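Local structure of uncharacterized protein (Jannaschia sp. CCS1, 2PYQ) at residues A13-L16 and R17-G21; A27-E30 and K31-G35. The protein is of unknown function and belongs to the DUF2853 family, folding as a small, mainly helical single-chain protein without beta strands. All coordinates share one frame; numbering follows the deposited sequence.

Contact 1: residues A13-L16 and R17-G21; sequences ADDL and RNKCG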
# COMPACT_ATOMS: atom_id res chain seq x y z
N ALA A 13 4.18 6.27 -7.41
CA ALA A 13 4.47 7.66 -7.08
C ALA A 13 3.39 8.60 -7.66
O ALA A 13 2.91 9.52 -6.97
CB ALA A 13 5.83 8.08 -7.57
N ASP A 14 2.98 8.35 -8.91
CA ASP A 14 1.95 9.13 -9.58
C ASP A 14 0.60 8.99 -8.85
O ASP A 14 -0.06 10.00 -8.60
CB ASP A 14 1.88 8.75 -11.07
CG ASP A 14 1.19 9.82 -11.93
OD1 ASP A 14 -0.02 10.05 -11.74
OD2 ASP A 14 1.87 10.43 -12.81
N ASP A 15 0.21 7.78 -8.50
CA ASP A 15 -1.01 7.51 -7.71
C ASP A 15 -0.98 8.26 -6.38
O ASP A 15 -1.96 8.91 -6.00
CB ASP A 15 -1.24 6.02 -7.43
CG ASP A 15 -1.78 5.24 -8.61
OD1 ASP A 15 -1.89 5.80 -9.74
OD2 ASP A 15 -2.12 4.05 -8.38
N LEU A 16 0.14 8.18 -5.67
CA LEU A 16 0.25 8.86 -4.35
C LEU A 16 0.05 10.38 -4.50
O LEU A 16 -0.74 10.95 -3.78
CB LEU A 16 1.56 8.55 -3.68
CG LEU A 16 1.57 7.15 -3.06
CD1 LEU A 16 3.02 6.71 -2.82
CD2 LEU A 16 0.74 7.07 -1.77
N ARG A 17 0.71 10.99 -5.48
CA ARG A 17 0.60 12.43 -5.68
C ARG A 17 -0.76 12.84 -6.25
O ARG A 17 -1.45 13.69 -5.67
CB ARG A 17 1.75 12.97 -6.54
CG ARG A 17 1.74 14.51 -6.70
CD ARG A 17 3.07 15.07 -7.25
NE ARG A 17 4.16 15.09 -6.25
CZ ARG A 17 4.44 16.08 -5.40
NH1 ARG A 17 3.70 17.18 -5.33
NH2 ARG A 17 5.49 15.96 -4.56
N ASN A 18 -1.15 12.20 -7.35
CA ASN A 18 -2.31 12.65 -8.14
C ASN A 18 -3.64 12.02 -7.87
O ASN A 18 -4.66 12.53 -8.34
CB ASN A 18 -1.94 12.56 -9.62
CG ASN A 18 -0.78 13.49 -9.97
OD1 ASN A 18 -0.77 14.67 -9.57
ND2 ASN A 18 0.17 12.97 -10.72
N LYS A 19 -3.67 10.89 -7.18
CA LYS A 19 -4.91 10.27 -6.72
C LYS A 19 -5.12 10.49 -5.21
O LYS A 19 -6.19 10.91 -4.80
CB LYS A 19 -5.00 8.79 -7.06
CG LYS A 19 -5.10 8.55 -8.54
CD LYS A 19 -5.16 7.06 -8.84
CE LYS A 19 -5.20 6.82 -10.34
NZ LYS A 19 -5.06 5.39 -10.72
N CYS A 20 -4.10 10.22 -4.41
CA CYS A 20 -4.19 10.31 -2.94
C CYS A 20 -3.81 11.69 -2.36
O CYS A 20 -3.97 11.88 -1.15
CB CYS A 20 -3.30 9.24 -2.30
SG CYS A 20 -3.58 7.56 -2.94
N GLY A 21 -3.28 12.63 -3.16
CA GLY A 21 -2.92 13.96 -2.69
C GLY A 21 -1.80 14.03 -1.67
O GLY A 21 -1.83 14.88 -0.77
O HOH W 1 -4.06 2.96 -9.90
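The methylene chain of K19 runs alongside the carboxylate of D15, both side chains pointing the same way, with CE of K19 3.5 Å from OD1 of D15. Extended beyond CG, the lysine brings NZ to 3.3 Å from OD1 of D15, a salt bridge whose hydrogen bond is weak. One water ties the pair together a second time, donating to OD2 of D15 and accepting from NZ of K19. The stronger partners are Y87, whose OH bonds OD2 of D15, and E91, in a salt bridge with K19; NE2 of Q11 also bonds OD1 of D15. Replacing D15 by an alanine removes the carboxylate, so that Y87 and Q11 would probably lose the oxygens they bind and the K19 ammonium its carboxylate partner within the helix, with E91 remaining. One helical turn is spanned again, farther round the surface, by N18 and D14: ND2 of N18 donates to OD1 of D14 at 3.1 Å, almost straight at 177°. The acceptor lies in the amide plane, whereas the amide comes from above the carboxylate, the two planes being 62° apart. D14 reaches N18 because its chi1 (-161°) sets CG opposite the backbone N, beside the carbonyl carbon. These links sit at the C-terminal end of helix 4-18, where D15 O accepts from both K19 N at 2.9 Å and C20 N at 3.0 Å, the second an i to i+5 bond, before G21 leaves helical geometry with positive phi. Beneath, L16 packs on V98, Y101 and M102 of helix 96-106, and C20 lays its CB 3.4 Å from O of L16.

Contact 2: residues A27-E30 and K31-G35; sequences ALLE and KVTKG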
# COMPACT_ATOMS: atom_id res chain seq x y z
N ALA A 27 12.22 7.22 -1.04
CA ALA A 27 13.08 6.28 -0.31
C ALA A 27 12.19 5.25 0.39
O ALA A 27 12.45 4.07 0.27
CB ALA A 27 13.94 7.02 0.70
N LEU A 28 11.14 5.70 1.08
CA LEU A 28 10.22 4.76 1.73
C LEU A 28 9.48 3.90 0.71
O LEU A 28 9.34 2.69 0.90
CB LEU A 28 9.22 5.51 2.62
CG LEU A 28 8.21 4.65 3.38
CD1 LEU A 28 8.91 3.64 4.29
CD2 LEU A 28 7.22 5.54 4.12
N LEU A 29 8.95 4.54 -0.33
CA LEU A 29 8.22 3.82 -1.37
C LEU A 29 9.05 2.69 -1.97
O LEU A 29 8.53 1.60 -2.18
CB LEU A 29 7.74 4.79 -2.48
CG LEU A 29 6.86 4.17 -3.58
CD1 LEU A 29 5.57 3.46 -3.03
CD2 LEU A 29 6.49 5.30 -4.57
N GLU A 30 10.33 2.93 -2.21
CA GLU A 30 11.23 1.87 -2.70
C GLU A 30 11.36 0.69 -1.70
O GLU A 30 11.31 -0.48 -2.12
CB GLU A 30 12.62 2.43 -3.08
CG GLU A 30 13.66 1.40 -3.50
CD GLU A 30 13.20 0.56 -4.68
OE1 GLU A 30 13.01 1.18 -5.72
OE2 GLU A 30 13.05 -0.69 -4.57
N LYS A 31 11.48 1.00 -0.41
CA LYS A 31 11.58 -0.02 0.66
C LYS A 31 10.30 -0.85 0.73
O LYS A 31 10.36 -2.07 0.90
CB LYS A 31 11.89 0.66 2.00
CG LYS A 31 13.22 1.38 2.01
CD LYS A 31 13.43 2.25 3.22
CE LYS A 31 14.62 3.19 3.02
NZ LYS A 31 14.80 4.13 4.14
N VAL A 32 9.15 -0.18 0.65
CA VAL A 32 7.83 -0.86 0.65
C VAL A 32 7.70 -1.78 -0.58
O VAL A 32 7.21 -2.90 -0.48
CB VAL A 32 6.64 0.16 0.70
CG1 VAL A 32 5.31 -0.56 0.55
CG2 VAL A 32 6.69 0.91 2.00
N THR A 33 8.14 -1.29 -1.73
CA THR A 33 8.08 -2.04 -2.97
C THR A 33 8.95 -3.29 -2.91
O THR A 33 8.51 -4.36 -3.34
CB THR A 33 8.44 -1.14 -4.16
OG1 THR A 33 7.48 -0.06 -4.22
CG2 THR A 33 8.41 -1.92 -5.47
N LYS A 34 10.16 -3.17 -2.35
CA LYS A 34 11.02 -4.34 -2.15
C LYS A 34 10.29 -5.41 -1.34
O LYS A 34 10.30 -6.60 -1.73
CB LYS A 34 12.34 -3.96 -1.47
CG LYS A 34 13.34 -3.30 -2.38
CD LYS A 34 14.75 -3.38 -1.78
CE LYS A 34 15.84 -2.86 -2.72
NZ LYS A 34 15.73 -1.35 -2.93
N GLY A 35 9.64 -5.00 -0.26
CA GLY A 35 8.90 -5.92 0.60
C GLY A 35 7.73 -6.62 -0.03
O GLY A 35 7.40 -7.74 0.36
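Backbone hydrogen bonds of the i to i+4 kind join A27-E30 to K31-G35 as successive turns of one helix: K31 to A27, V32 to L28, T33 to L29 and K34 to E30. A side-chain bond is added at L29, whose carbonyl oxygen is gripped twice. OG1 of T33 donates to L29 O at 2.8 Å and T33 N at 3.0 Å, from opposite faces of the carbonyl plane. The hydroxyl can fold back over the preceding turn because OG1 stands beside its own backbone N (chi1 -61°), which satisfies its proton within the helix. The charged pair is E30 and K34: NZ of K34 meets OE2 of E30 at 3.2 Å from above the carboxylate plane, the lysine bending at chi4 (68°) to reach it. K34 is exposed, E30 only partly so, its side chain also touching I9 of helix 4-18. K31 instead lays its aliphatic chain past the A27 carbonyl, CG of K31 3.3 Å from A27 O, and carries NZ on to a salt bridge with the terminal carboxylate of G114. Between the two segments the apolar contact is a single one, CD1 of L28 4.2 Å from CG2 of V32. The helix is wedged between two others: L29 and T33 press on Y12 of helix 4-18, while L28 and L29 touch Y101 and V32 touches Y100 of helix 96-106, with Y113 of the C-terminal tail against L28, K31 and V32.

Overall arrangement
Contact 1 ends helix 4-18 and contact 2 lies within helix 26-36, the next helix in the chain, so the two follow in series, their centres about 16 Å apart. They meet through L29: its CD2 packs 4.1 Å from CD1 of L16 and 3.8 Å from N of A13. Y101 of helix 96-106 touches L16 from contact 1 and both L28 and L29 from contact 2, giving the two helices a shared aromatic neighbour. The polar pairs of each contact, D15 with K19 and E30 with K34, use the same four-residue spacing, and the former is further held by residues outside its segments. The function is unknown, so neither contact can be tied to an active site.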